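Local coordinates for protein type III restriction-modification enzyme EcoP15I Mod subunit (Escherichia coli, PDB 4ZCF) that methylates the second adenine of the DNA site 5'-CAGCAG-3' at N6, using S-adenosyl-L-methionine, and joins the Res subunit for DNA restriction, at residues 82-87 / 505-510; 94-99 / 463-468; 446-451 / 493-498. All blocks are in the same frame, centred on the assembly; numbering follows the deposited sequence.

Contact 1. Residues 82-87 / 505-510; sequences KTHNQQ and QGFKVY
H84 and N85 turn toward the chain at 505-510 through different first torsions: the imidazole of H84 swings opposite its main-chain nitrogen (chi1 -171°), whereas CG of N85 stands opposite its carbonyl carbon (chi1 -52°). The N85 amide then grips the backbone of V509 twice. V509 N donates to N85 OD1 at 2.7 Å, tilted somewhat from the carbonyl plane, and N85 ND2 donates to V509 O at 3.0 Å; V509 O lies in the N85 amide plane, and ND2 in the carbonyl plane of V509. Two nearly straight bonds of opposite sense fix the rotation of the amide, and ND2 also bonds E80. CB of K508 packs against N85 OD1 at 3.6 Å, while the K508 amine leads off to the carbonyl of L557.

H84 is held differently. H84 NE2 reaches F507 O at 3.0 Å, in the ring plane, but the bond is bent and weak. V509 CG2 lies over one face of the H84 imidazole, off toward its rim, in a CH-pi contact 3.7 Å from the centroid. H84 CE1 approaches F507 CZ at 3.5 Å, the two rings meeting obliquely.

The contact fastens helix 82-86 to residues 508-510 of strand 508-514; the axes of these two short pieces run nearly antiparallel, at 162°. Strand 508-514 pairs with strand 96-99 through K508 and Y510, and helix 487-500 packs on H84 and F507 through I496.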
ATOM      1  N   LYS A  82     -30.233  20.705  -8.332  1.00 51.04           N
ATOM      2  CA  LYS A  82     -30.291  22.149  -8.644  1.00 49.87           C
ATOM      3  C   LYS A  82     -30.839  22.995  -7.499  1.00 52.44           C
ATOM      4  O   LYS A  82     -30.260  24.036  -7.215  1.00 52.07           O
ATOM      5  CB  LYS A  82     -31.046  22.434  -9.966  1.00 51.21           C
ATOM      6  CG  LYS A  82     -30.506  21.704 -11.208  1.00 54.52           C
ATOM      7  CD  LYS A  82     -29.267  22.363 -11.820  1.00 57.95           C
ATOM      8  CE  LYS A  82     -28.652  21.505 -12.908  1.00 58.87           C
ATOM      9  NZ  LYS A  82     -27.545  22.208 -13.619  1.00 58.53           N
ATOM     10  N   THR A  83     -31.928  22.538  -6.826  1.00 48.85           N
ATOM     11  CA  THR A  83     -32.549  23.239  -5.688  1.00 48.86           C
ATOM     12  C   THR A  83     -31.492  23.422  -4.572  1.00 51.86           C
ATOM     13  O   THR A  83     -31.135  24.566  -4.251  1.00 51.30           O
ATOM     14  CB  THR A  83     -33.846  22.521  -5.211  1.00 58.69           C
ATOM     15  OG1 THR A  83     -34.654  22.158  -6.331  1.00 60.76           O
ATOM     16  CG2 THR A  83     -34.677  23.373  -4.250  1.00 57.04           C
ATOM     17  N   HIS A  84     -30.944  22.289  -4.059  1.00 46.03           N
ATOM     18  CA  HIS A  84     -29.901  22.262  -3.037  1.00 44.87           C
ATOM     19  C   HIS A  84     -28.656  23.122  -3.398  1.00 49.12           C
ATOM     20  O   HIS A  84     -28.242  23.952  -2.593  1.00 48.50           O
ATOM     21  CB  HIS A  84     -29.502  20.802  -2.676  1.00 44.78           C
ATOM     22  CG  HIS A  84     -28.581  20.701  -1.483  1.00 47.34           C
ATOM     23  ND1 HIS A  84     -29.067  20.425  -0.212  1.00 48.45           N
ATOM     24  CD2 HIS A  84     -27.248  20.905  -1.396  1.00 47.50           C
ATOM     25  CE1 HIS A  84     -28.020  20.452   0.585  1.00 46.44           C
ATOM     26  NE2 HIS A  84     -26.909  20.744  -0.080  1.00 46.73           N
ATOM     27  N   ASN A  85     -28.070  22.924  -4.579  1.00 46.46           N
ATOM     28  CA  ASN A  85     -26.840  23.632  -4.962  1.00 46.71           C
ATOM     29  C   ASN A  85     -26.946  25.137  -5.132  1.00 51.62           C
ATOM     30  O   ASN A  85     -25.945  25.833  -4.953  1.00 52.00           O
ATOM     31  CB  ASN A  85     -26.164  22.974  -6.166  1.00 43.70           C
ATOM     32  CG  ASN A  85     -25.928  21.500  -6.007  1.00 59.58           C
ATOM     33  OD1 ASN A  85     -25.993  20.948  -4.913  1.00 51.37           O
ATOM     34  ND2 ASN A  85     -25.688  20.817  -7.106  1.00 54.14           N
ATOM     35  N   GLN A  86     -28.143  25.636  -5.471  1.00 49.09           N
ATOM     36  CA  GLN A  86     -28.412  27.065  -5.685  1.00 49.38           C
ATOM     37  C   GLN A  86     -28.624  27.838  -4.375  1.00 53.47           C
ATOM     38  O   GLN A  86     -28.613  29.076  -4.391  1.00 54.33           O
ATOM     39  CB  GLN A  86     -29.590  27.280  -6.667  1.00 50.77           C
ATOM     40  CG  GLN A  86     -29.191  27.133  -8.140  1.00 71.73           C
ATOM     41  CD  GLN A  86     -30.187  27.764  -9.096  1.00 99.55           C
ATOM     42  OE1 GLN A  86     -30.413  28.986  -9.097  1.00 91.56           O
ATOM     43  NE2 GLN A  86     -30.765  26.949  -9.975  1.00 97.29           N
ATOM     44  N   GLN A  87     -28.809  27.119  -3.242  1.00 48.25           N
ATOM     45  CA  GLN A  87     -28.972  27.765  -1.941  1.00 47.56           C
ATOM     46  C   GLN A  87     -27.666  28.446  -1.561  1.00 51.41           C
ATOM     47  O   GLN A  87     -26.595  27.939  -1.889  1.00 49.33           O
ATOM     48  CB  GLN A  87     -29.492  26.798  -0.867  1.00 48.45           C
ATOM     49  CG  GLN A  87     -30.964  26.468  -1.084  1.00 59.57           C
ATOM     50  CD  GLN A  87     -31.538  25.582  -0.018  1.00 89.00           C
ATOM     51  OE1 GLN A  87     -31.747  26.007   1.124  1.00 92.39           O
ATOM     52  NE2 GLN A  87     -31.871  24.349  -0.382  1.00 78.73           N
ATOM     53  N   GLN A 505     -21.110  26.095   6.309  1.00 52.13           N
ATOM     54  CA  GLN A 505     -20.086  25.745   5.317  1.00 50.75           C
ATOM     55  C   GLN A 505     -20.631  25.245   3.991  1.00 52.16           C
ATOM     56  O   GLN A 505     -19.989  25.452   2.962  1.00 53.76           O
ATOM     57  CB  GLN A 505     -19.078  24.746   5.875  1.00 51.85           C
ATOM     58  CG  GLN A 505     -18.019  25.414   6.723  1.00 58.35           C
ATOM     59  CD  GLN A 505     -16.944  24.469   7.170  1.00 57.29           C
ATOM     60  OE1 GLN A 505     -16.686  24.339   8.370  1.00 56.26           O
ATOM     61  NE2 GLN A 505     -16.242  23.860   6.210  1.00 31.58           N
ATOM     62  N   GLY A 506     -21.778  24.566   4.036  1.00 44.80           N
ATOM     63  CA  GLY A 506     -22.457  24.002   2.874  1.00 42.30           C
ATOM     64  C   GLY A 506     -21.722  22.901   2.131  1.00 42.83           C
ATOM     65  O   GLY A 506     -20.523  22.673   2.330  1.00 41.18           O
ATOM     66  N   PHE A 507     -22.449  22.247   1.214  1.00 38.49           N
ATOM     67  CA  PHE A 507     -21.984  21.167   0.353  1.00 37.55           C
ATOM     68  C   PHE A 507     -22.913  21.073  -0.862  1.00 43.78           C
ATOM     69  O   PHE A 507     -24.101  21.390  -0.751  1.00 43.25           O
ATOM     70  CB  PHE A 507     -21.965  19.811   1.123  1.00 38.33           C
ATOM     71  CG  PHE A 507     -23.315  19.327   1.611  1.00 38.80           C
ATOM     72  CD1 PHE A 507     -23.915  19.894   2.726  1.00 39.35           C
ATOM     73  CD2 PHE A 507     -23.991  18.306   0.943  1.00 40.55           C
ATOM     74  CE1 PHE A 507     -25.171  19.473   3.146  1.00 40.21           C
ATOM     75  CE2 PHE A 507     -25.242  17.873   1.378  1.00 41.57           C
ATOM     76  CZ  PHE A 507     -25.822  18.457   2.478  1.00 39.11           C
ATOM     77  N   LYS A 508     -22.379  20.586  -2.008  1.00 40.03           N
ATOM     78  CA  LYS A 508     -23.155  20.378  -3.221  1.00 38.70           C
ATOM     79  C   LYS A 508     -23.598  18.924  -3.325  1.00 42.73           C
ATOM     80  O   LYS A 508     -22.880  18.024  -2.889  1.00 41.63           O
ATOM     81  CB  LYS A 508     -22.374  20.829  -4.459  1.00 40.33           C
ATOM     82  CG  LYS A 508     -22.495  22.333  -4.726  1.00 45.57           C
ATOM     83  CD  LYS A 508     -21.446  22.899  -5.681  1.00 51.19           C
ATOM     84  CE  LYS A 508     -21.450  22.352  -7.095  1.00 63.38           C
ATOM     85  NZ  LYS A 508     -20.322  22.910  -7.900  1.00 69.07           N
ATOM     86  N   VAL A 509     -24.822  18.705  -3.843  1.00 40.25           N
ATOM     87  CA  VAL A 509     -25.416  17.376  -4.053  1.00 39.14           C
ATOM     88  C   VAL A 509     -25.369  17.048  -5.560  1.00 42.45           C
ATOM     89  O   VAL A 509     -25.572  17.926  -6.396  1.00 42.26           O
ATOM     90  CB  VAL A 509     -26.842  17.205  -3.428  1.00 41.35           C
ATOM     91  CG1 VAL A 509     -27.435  15.824  -3.711  1.00 40.07           C
ATOM     92  CG2 VAL A 509     -26.813  17.449  -1.927  1.00 41.37           C
ATOM     93  N   TYR A 510     -25.030  15.793  -5.868  1.00 37.82           N
ATOM     94  CA  TYR A 510     -24.952  15.187  -7.186  1.00 36.49           C
ATOM     95  C   TYR A 510     -25.562  13.821  -7.068  1.00 40.78           C
ATOM     96  O   TYR A 510     -25.565  13.255  -5.974  1.00 41.63           O
ATOM     97  CB  TYR A 510     -23.499  15.082  -7.659  1.00 36.78           C
ATOM     98  CG  TYR A 510     -22.983  16.389  -8.192  1.00 36.87           C
ATOM     99  CD1 TYR A 510     -23.170  16.742  -9.519  1.00 38.67           C
ATOM    100  CD2 TYR A 510     -22.384  17.318  -7.349  1.00 37.72           C
ATOM    101  CE1 TYR A 510     -22.724  17.967 -10.011  1.00 39.89           C
ATOM    102  CE2 TYR A 510     -21.953  18.558  -7.825  1.00 38.20           C
ATOM    103  CZ  TYR A 510     -22.149  18.888  -9.149  1.00 43.00           C
ATOM    104  OH  TYR A 510     -21.688  20.089  -9.624  1.00 42.64           O
TER

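Contact 2. Residues 94-99 / 463-468; sequences QHLLIK and QFITVQ
F464 and H95 meet at the N-terminal side of the paired residues, joined by a hydrogen bond. The amide F464 N donates to H95 ND1 at 3.1 Å, nearly straight and close to the imidazole plane, so a side chain takes the place of a main-chain acceptor. Regular backbone pairing follows, each bond angle at hydrogen being 160° or more: L96 N to F464 O at 2.8 Å, T466 N to L96 O, I98 N to T466 O, and Q468 N to I98 O. CA-H groups add weaker contacts, as from I465 CA to L96 O at 3.4 Å.

Aromatic contact is concentrated at F464. Its CG occupies the crowded position between backbone N and carbonyl carbon (chi1 76°), which lays the ring beneath H95: CB of H95 sits over the centre of the F464 ring, 3.5 Å from the centroid, while the two rings are slid apart and barely overlap. L96 O lies at the phenyl edge. With F464 cut back to an alanine, H95 CB is likely to lose the ring it packs over, and a gap to open beside F452, whose ring meets this phenyl edge-to-face.

Apolar side chains fill the face carrying L96, I465, I98 and V467. L96 CD1 rests 3.8 Å from I465 CG1, and I98 CD1 lies 3.7 Å from I465 CG2, both pairs side by side. On the other face, L97 CD1 touches T466 OG1 at 3.6 Å.

Axes 4.8 Å apart at 15°, with consecutive parallel bridges from L96-I465 to K99-Q468, identify adjacent inner strands of the Rossmann-like sheet of the methyltransferase domain.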
ATOM      1  N   GLN A  94     -17.029  23.734  -1.713  1.00 46.24           N
ATOM      2  CA  GLN A  94     -15.961  22.825  -2.089  1.00 44.16           C
ATOM      3  C   GLN A  94     -16.262  21.386  -1.707  1.00 41.20           C
ATOM      4  O   GLN A  94     -15.532  20.497  -2.121  1.00 41.56           O
ATOM      5  CB  GLN A  94     -14.616  23.299  -1.521  1.00 45.96           C
ATOM      6  CG  GLN A  94     -13.932  24.316  -2.444  1.00 69.78           C
ATOM      7  CD  GLN A  94     -12.418  24.234  -2.444  1.00 91.52           C
ATOM      8  OE1 GLN A  94     -11.797  23.885  -3.459  1.00 82.58           O
ATOM      9  NE2 GLN A  94     -11.786  24.590  -1.321  1.00 84.39           N
ATOM     10  N   HIS A  95     -17.381  21.155  -0.993  1.00 33.59           N
ATOM     11  CA  HIS A  95     -17.806  19.861  -0.477  1.00 32.63           C
ATOM     12  C   HIS A  95     -18.853  19.163  -1.339  1.00 38.47           C
ATOM     13  O   HIS A  95     -19.794  19.805  -1.806  1.00 37.94           O
ATOM     14  CB  HIS A  95     -18.296  20.008   0.969  1.00 32.90           C
ATOM     15  CG  HIS A  95     -17.316  20.693   1.868  1.00 36.61           C
ATOM     16  ND1 HIS A  95     -16.173  20.059   2.305  1.00 38.68           N
ATOM     17  CD2 HIS A  95     -17.307  21.965   2.327  1.00 38.38           C
ATOM     18  CE1 HIS A  95     -15.536  20.941   3.057  1.00 37.50           C
ATOM     19  NE2 HIS A  95     -16.179  22.098   3.094  1.00 37.96           N
ATOM     20  N   LEU A  96     -18.713  17.827  -1.521  1.00 35.93           N
ATOM     21  CA  LEU A  96     -19.648  17.051  -2.347  1.00 34.87           C
ATOM     22  C   LEU A  96     -20.276  15.886  -1.636  1.00 38.22           C
ATOM     23  O   LEU A  96     -19.606  15.166  -0.934  1.00 38.57           O
ATOM     24  CB  LEU A  96     -18.977  16.521  -3.656  1.00 34.75           C
ATOM     25  CG  LEU A  96     -18.089  17.470  -4.461  1.00 38.82           C
ATOM     26  CD1 LEU A  96     -17.210  16.707  -5.416  1.00 38.35           C
ATOM     27  CD2 LEU A  96     -18.904  18.542  -5.164  1.00 41.53           C
ATOM     28  N   LEU A  97     -21.556  15.657  -1.894  1.00 35.73           N
ATOM     29  CA  LEU A  97     -22.307  14.484  -1.466  1.00 34.77           C
ATOM     30  C   LEU A  97     -22.949  13.916  -2.760  1.00 39.96           C
ATOM     31  O   LEU A  97     -23.606  14.658  -3.506  1.00 39.59           O
ATOM     32  CB  LEU A  97     -23.332  14.781  -0.342  1.00 33.68           C
ATOM     33  CG  LEU A  97     -24.419  13.724  -0.113  1.00 38.08           C
ATOM     34  CD1 LEU A  97     -23.860  12.431   0.506  1.00 37.95           C
ATOM     35  CD2 LEU A  97     -25.556  14.283   0.705  1.00 39.47           C
ATOM     36  N   ILE A  98     -22.657  12.635  -3.069  1.00 36.01           N
ATOM     37  CA  ILE A  98     -23.130  11.952  -4.278  1.00 34.77           C
ATOM     38  C   ILE A  98     -24.031  10.781  -3.963  1.00 40.76           C
ATOM     39  O   ILE A  98     -23.707   9.955  -3.101  1.00 40.01           O
ATOM     40  CB  ILE A  98     -22.007  11.591  -5.274  1.00 36.43           C
ATOM     41  CG1 ILE A  98     -21.021  12.743  -5.425  1.00 35.99           C
ATOM     42  CG2 ILE A  98     -22.595  11.229  -6.637  1.00 38.09           C
ATOM     43  CD1 ILE A  98     -19.634  12.308  -5.476  1.00 46.98           C
ATOM     44  N   LYS A  99     -25.178  10.726  -4.666  1.00 38.59           N
ATOM     45  CA  LYS A  99     -26.177   9.676  -4.520  1.00 38.88           C
ATOM     46  C   LYS A  99     -26.010   8.659  -5.642  1.00 41.73           C
ATOM     47  O   LYS A  99     -25.938   9.022  -6.809  1.00 41.03           O
ATOM     48  CB  LYS A  99     -27.600  10.273  -4.544  1.00 41.62           C
ATOM     49  CG  LYS A  99     -28.694   9.285  -4.132  1.00 39.80           C
ATOM     50  CD  LYS A  99     -29.995   9.555  -4.873  1.00 50.09           C
ATOM     51  CE  LYS A  99     -30.846  10.652  -4.287  1.00 56.69           C
ATOM     52  NZ  LYS A  99     -32.247  10.571  -4.780  1.00 58.96           N
ATOM     53  N   GLN A 463     -11.508  19.275   1.812  1.00 40.11           N
ATOM     54  CA  GLN A 463     -12.749  19.209   1.060  1.00 38.77           C
ATOM     55  C   GLN A 463     -13.245  17.794   1.216  1.00 41.71           C
ATOM     56  O   GLN A 463     -12.464  16.848   1.137  1.00 42.24           O
ATOM     57  CB  GLN A 463     -12.526  19.518  -0.418  1.00 39.71           C
ATOM     58  CG  GLN A 463     -11.678  20.745  -0.662  1.00 41.82           C
ATOM     59  CD  GLN A 463     -11.011  20.633  -1.995  1.00 61.65           C
ATOM     60  OE1 GLN A 463     -11.645  20.796  -3.051  1.00 57.53           O
ATOM     61  NE2 GLN A 463      -9.721  20.306  -1.966  1.00 53.26           N
ATOM     62  N   PHE A 464     -14.515  17.628   1.474  1.00 37.41           N
ATOM     63  CA  PHE A 464     -15.017  16.277   1.594  1.00 36.95           C
ATOM     64  C   PHE A 464     -15.782  15.863   0.342  1.00 40.37           C
ATOM     65  O   PHE A 464     -16.463  16.683  -0.280  1.00 40.74           O
ATOM     66  CB  PHE A 464     -15.861  16.084   2.886  1.00 38.48           C
ATOM     67  CG  PHE A 464     -17.276  16.638   2.917  1.00 40.43           C
ATOM     68  CD1 PHE A 464     -18.292  16.054   2.155  1.00 43.29           C
ATOM     69  CD2 PHE A 464     -17.620  17.665   3.793  1.00 43.20           C
ATOM     70  CE1 PHE A 464     -19.607  16.544   2.205  1.00 44.36           C
ATOM     71  CE2 PHE A 464     -18.937  18.149   3.849  1.00 45.74           C
ATOM     72  CZ  PHE A 464     -19.921  17.584   3.059  1.00 43.40           C
ATOM     73  N   ILE A 465     -15.694  14.579   0.004  1.00 35.17           N
ATOM     74  CA  ILE A 465     -16.477  13.948  -1.043  1.00 33.52           C
ATOM     75  C   ILE A 465     -16.972  12.688  -0.360  1.00 36.07           C
ATOM     76  O   ILE A 465     -16.146  11.936   0.147  1.00 35.88           O
ATOM     77  CB  ILE A 465     -15.702  13.633  -2.362  1.00 36.02           C
ATOM     78  CG1 ILE A 465     -15.010  14.855  -2.957  1.00 35.07           C
ATOM     79  CG2 ILE A 465     -16.611  12.963  -3.393  1.00 36.51           C
ATOM     80  CD1 ILE A 465     -13.919  14.510  -4.010  1.00 40.99           C
ATOM     81  N   THR A 466     -18.305  12.518  -0.234  1.00 32.64           N
ATOM     82  CA  THR A 466     -18.927  11.318   0.347  1.00 32.70           C
ATOM     83  C   THR A 466     -20.003  10.743  -0.562  1.00 35.05           C
ATOM     84  O   THR A 466     -20.771  11.485  -1.163  1.00 32.85           O
ATOM     85  CB  THR A 466     -19.373  11.430   1.842  1.00 47.98           C
ATOM     86  OG1 THR A 466     -20.526  12.276   1.973  1.00 47.45           O
ATOM     87  CG2 THR A 466     -18.236  11.863   2.790  1.00 50.25           C
ATOM     88  N   VAL A 467     -20.043   9.411  -0.650  1.00 32.46           N
ATOM     89  CA  VAL A 467     -20.979   8.670  -1.482  1.00 32.97           C
ATOM     90  C   VAL A 467     -21.917   7.810  -0.630  1.00 40.96           C
ATOM     91  O   VAL A 467     -21.482   7.174   0.320  1.00 40.05           O
ATOM     92  CB  VAL A 467     -20.264   7.861  -2.601  1.00 34.26           C
ATOM     93  CG1 VAL A 467     -21.267   7.424  -3.675  1.00 33.10           C
ATOM     94  CG2 VAL A 467     -19.128   8.680  -3.230  1.00 33.09           C
ATOM     95  N   GLN A 468     -23.199   7.808  -0.981  1.00 41.96           N
ATOM     96  CA  GLN A 468     -24.225   7.069  -0.280  1.00 44.04           C
ATOM     97  C   GLN A 468     -25.290   6.539  -1.246  1.00 53.14           C
ATOM     98  O   GLN A 468     -25.873   7.298  -2.012  1.00 52.11           O
ATOM     99  CB  GLN A 468     -24.838   7.958   0.837  1.00 45.34           C
ATOM    100  CG  GLN A 468     -25.870   7.272   1.751  1.00 42.97           C
ATOM    101  CD  GLN A 468     -25.425   5.931   2.267  1.00 58.23           C
ATOM    102  OE1 GLN A 468     -24.470   5.803   3.063  1.00 47.83           O
ATOM    103  NE2 GLN A 468     -26.125   4.899   1.818  1.00 57.72           N
TER

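Contact 3. Residues 446-451 / 493-498; sequences TTAHTV and ERLIRA
R494 extends from helix 487-500 to T446 and H449 on the neighbouring helix, and is the first residue of its segment to make contact. Its CG lies opposite the main-chain nitrogen, and bends at chi2 and chi3 carry the guanidinium over to helix 446-455. R494 NH1 approaches H449 ND1 at 2.7 Å, but the N-H...N angle of 127° makes this a weak bond. The guanidinium stands almost perpendicular to the imidazole, 89° between planes, and ND1 lies at its edge. T446 N sits above one guanidinium face. R494 NH2 is 2.9 Å from T446 OG1 at an angle too poor for a hydrogen bond. A firmer anchor of R494 is the bond from NE to the carbonyl of S444, while T446 OG1 bonds the carbonyl of K418. The carbonyl oxygen of T446 is itself gripped twice within its helix, by T450 N and T450 OG1, which reach it from opposite faces of its plane.

Next comes L495, whose CG packs on A448 CB at 3.9 Å, a purely apolar touch.

A498 closes the segment. The methyl carbon A498 CB stands over the centre of the H449 ring, 3.7 Å from the centroid, a CH-pi contact. H449 is therefore held on a face by A498 and at an edge by R494.

The axes of 446-451 and 493-498 run nearly parallel, 14° apart in direction, with a closest approach of 9.7 Å. Both helices rest on strand 461-468, where A448 and L495 touch F464, while helix 420-430 packs on T446 and R494 through I420 and on T450 through E424 and I427.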
ATOM      1  N   THR A 446     -20.629  10.928   9.055  1.00 39.01           N
ATOM      2  CA  THR A 446     -19.566  11.174  10.048  1.00 38.52           C
ATOM      3  C   THR A 446     -18.307  11.861   9.519  1.00 41.58           C
ATOM      4  O   THR A 446     -17.810  12.784  10.176  1.00 42.99           O
ATOM      5  CB  THR A 446     -19.207   9.870  10.740  1.00 43.04           C
ATOM      6  OG1 THR A 446     -20.407   9.194  11.122  1.00 39.46           O
ATOM      7  CG2 THR A 446     -18.254  10.066  11.903  1.00 40.54           C
ATOM      8  N   THR A 447     -17.759  11.377   8.381  1.00 34.92           N
ATOM      9  CA  THR A 447     -16.515  11.926   7.816  1.00 33.99           C
ATOM     10  C   THR A 447     -16.699  13.362   7.361  1.00 37.44           C
ATOM     11  O   THR A 447     -15.842  14.199   7.588  1.00 37.78           O
ATOM     12  CB  THR A 447     -15.944  10.982   6.722  1.00 34.44           C
ATOM     13  OG1 THR A 447     -15.886   9.667   7.240  1.00 33.61           O
ATOM     14  CG2 THR A 447     -14.562  11.360   6.297  1.00 27.96           C
ATOM     15  N   ALA A 448     -17.825  13.632   6.711  1.00 35.49           N
ATOM     16  CA  ALA A 448     -18.219  14.935   6.199  1.00 35.21           C
ATOM     17  C   ALA A 448     -18.357  15.905   7.368  1.00 39.80           C
ATOM     18  O   ALA A 448     -17.769  16.972   7.328  1.00 40.89           O
ATOM     19  CB  ALA A 448     -19.528  14.798   5.440  1.00 35.75           C
ATOM     20  N   HIS A 449     -19.033  15.471   8.449  1.00 37.02           N
ATOM     21  CA  HIS A 449     -19.230  16.236   9.676  1.00 37.01           C
ATOM     22  C   HIS A 449     -17.867  16.606  10.273  1.00 44.34           C
ATOM     23  O   HIS A 449     -17.618  17.779  10.555  1.00 46.33           O
ATOM     24  CB  HIS A 449     -20.100  15.439  10.667  1.00 36.55           C
ATOM     25  CG  HIS A 449     -20.574  16.219  11.863  1.00 39.48           C
ATOM     26  ND1 HIS A 449     -21.623  15.757  12.655  1.00 40.82           N
ATOM     27  CD2 HIS A 449     -20.119  17.386  12.386  1.00 40.31           C
ATOM     28  CE1 HIS A 449     -21.758  16.641  13.628  1.00 39.56           C
ATOM     29  NE2 HIS A 449     -20.889  17.649  13.499  1.00 39.92           N
ATOM     30  N   THR A 450     -16.975  15.615  10.404  1.00 39.82           N
ATOM     31  CA  THR A 450     -15.611  15.761  10.896  1.00 39.29           C
ATOM     32  C   THR A 450     -14.852  16.833  10.103  1.00 44.47           C
ATOM     33  O   THR A 450     -14.079  17.570  10.696  1.00 47.33           O
ATOM     34  CB  THR A 450     -14.932  14.379  10.866  1.00 45.90           C
ATOM     35  OG1 THR A 450     -15.614  13.486  11.762  1.00 42.01           O
ATOM     36  CG2 THR A 450     -13.459  14.438  11.200  1.00 41.75           C
ATOM     37  N   VAL A 451     -15.075  16.938   8.781  1.00 39.91           N
ATOM     38  CA  VAL A 451     -14.440  17.975   7.942  1.00 38.98           C
ATOM     39  C   VAL A 451     -15.007  19.365   8.327  1.00 42.86           C
ATOM     40  O   VAL A 451     -14.227  20.310   8.468  1.00 42.07           O
ATOM     41  CB  VAL A 451     -14.480  17.666   6.412  1.00 40.93           C
ATOM     42  CG1 VAL A 451     -13.965  18.838   5.595  1.00 39.70           C
ATOM     43  CG2 VAL A 451     -13.670  16.404   6.083  1.00 40.39           C
ATOM     44  N   GLU A 493     -29.702  15.188   5.253  1.00 36.01           N
ATOM     45  CA  GLU A 493     -30.194  15.938   6.403  1.00 37.35           C
ATOM     46  C   GLU A 493     -29.149  16.113   7.499  1.00 42.42           C
ATOM     47  O   GLU A 493     -29.043  17.220   8.040  1.00 43.94           O
ATOM     48  CB  GLU A 493     -31.486  15.307   6.970  1.00 39.49           C
ATOM     49  CG  GLU A 493     -32.085  16.002   8.196  1.00 52.65           C
ATOM     50  CD  GLU A 493     -32.643  17.415   8.069  1.00 70.41           C
ATOM     51  OE1 GLU A 493     -32.198  18.176   7.180  1.00 42.64           O
ATOM     52  OE2 GLU A 493     -33.498  17.780   8.908  1.00 73.31           O
ATOM     53  N   ARG A 494     -28.371  15.044   7.823  1.00 37.66           N
ATOM     54  CA  ARG A 494     -27.327  15.107   8.867  1.00 37.37           C
ATOM     55  C   ARG A 494     -26.275  16.133   8.532  1.00 43.24           C
ATOM     56  O   ARG A 494     -25.752  16.780   9.438  1.00 44.10           O
ATOM     57  CB  ARG A 494     -26.642  13.743   9.099  1.00 35.86           C
ATOM     58  CG  ARG A 494     -25.867  13.701  10.402  1.00 39.97           C
ATOM     59  CD  ARG A 494     -24.342  13.772  10.316  1.00 38.98           C
ATOM     60  NE  ARG A 494     -23.839  12.452  10.700  1.00 52.99           N
ATOM     61  CZ  ARG A 494     -22.877  12.196  11.573  1.00 52.65           C
ATOM     62  NH1 ARG A 494     -22.187  13.181  12.120  1.00 37.38           N
ATOM     63  NH2 ARG A 494     -22.565  10.945  11.870  1.00 51.91           N
ATOM     64  N   LEU A 495     -25.918  16.235   7.239  1.00 40.06           N
ATOM     65  CA  LEU A 495     -24.910  17.170   6.745  1.00 39.14           C
ATOM     66  C   LEU A 495     -25.461  18.580   6.741  1.00 43.35           C
ATOM     67  O   LEU A 495     -24.736  19.505   7.066  1.00 43.10           O
ATOM     68  CB  LEU A 495     -24.459  16.748   5.347  1.00 38.97           C
ATOM     69  CG  LEU A 495     -23.358  15.702   5.210  1.00 42.42           C
ATOM     70  CD1 LEU A 495     -23.646  14.481   6.025  1.00 42.25           C
ATOM     71  CD2 LEU A 495     -23.190  15.296   3.762  1.00 41.27           C
ATOM     72  N   ILE A 496     -26.755  18.747   6.396  1.00 42.26           N
ATOM     73  CA  ILE A 496     -27.464  20.036   6.438  1.00 42.03           C
ATOM     74  C   ILE A 496     -27.405  20.583   7.874  1.00 46.17           C
ATOM     75  O   ILE A 496     -26.968  21.721   8.075  1.00 47.65           O
ATOM     76  CB  ILE A 496     -28.919  19.919   5.891  1.00 44.35           C
ATOM     77  CG1 ILE A 496     -28.915  19.915   4.334  1.00 43.01           C
ATOM     78  CG2 ILE A 496     -29.829  21.051   6.456  1.00 45.23           C
ATOM     79  CD1 ILE A 496     -30.198  19.391   3.708  1.00 41.55           C
ATOM     80  N   ARG A 497     -27.777  19.743   8.863  1.00 39.81           N
ATOM     81  CA  ARG A 497     -27.760  20.095  10.286  1.00 38.19           C
ATOM     82  C   ARG A 497     -26.355  20.388  10.811  1.00 43.26           C
ATOM     83  O   ARG A 497     -26.156  21.384  11.506  1.00 44.75           O
ATOM     84  CB  ARG A 497     -28.487  19.032  11.125  1.00 32.23           C
ATOM     85  CG  ARG A 497     -29.980  19.018  10.833  1.00 34.76           C
ATOM     86  CD  ARG A 497     -30.730  18.130  11.792  1.00 43.89           C
ATOM     87  NE  ARG A 497     -32.082  17.816  11.327  1.00 36.43           N
ATOM     88  CZ  ARG A 497     -33.048  17.327  12.092  1.00 40.36           C
ATOM     89  NH1 ARG A 497     -32.855  17.155  13.389  1.00 47.06           N
ATOM     90  NH2 ARG A 497     -34.230  17.063  11.578  1.00 28.50           N
ATOM     91  N   ALA A 498     -25.384  19.547  10.436  1.00 39.61           N
ATOM     92  CA  ALA A 498     -23.981  19.637  10.809  1.00 39.21           C
ATOM     93  C   ALA A 498     -23.326  20.853  10.168  1.00 41.80           C
ATOM     94  O   ALA A 498     -22.331  21.355  10.689  1.00 40.99           O
ATOM     95  CB  ALA A 498     -23.260  18.362  10.375  1.00 40.24           C
TER

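How the contacts relate
All three contacts are buried, but they hold different layers of one domain. Contact 2 joins neighbouring strands within the sheet and depends on regular main-chain hydrogen bonds; its buried surface, 647 Å², is more than twice that of either other contact. Contact 1 fastens a short helix to the next strand along, 508-514, by a side-chain amide bonded to both polar atoms of one backbone residue, and its K508 N and Y510 O bond H95 O and K99 N of contact 2. Contact 3 pairs two helices lying on that sheet, through small apolar touches and one weak polar bond. F507 packs against L495 and F464 against A448, so helix layer and sheet interlock.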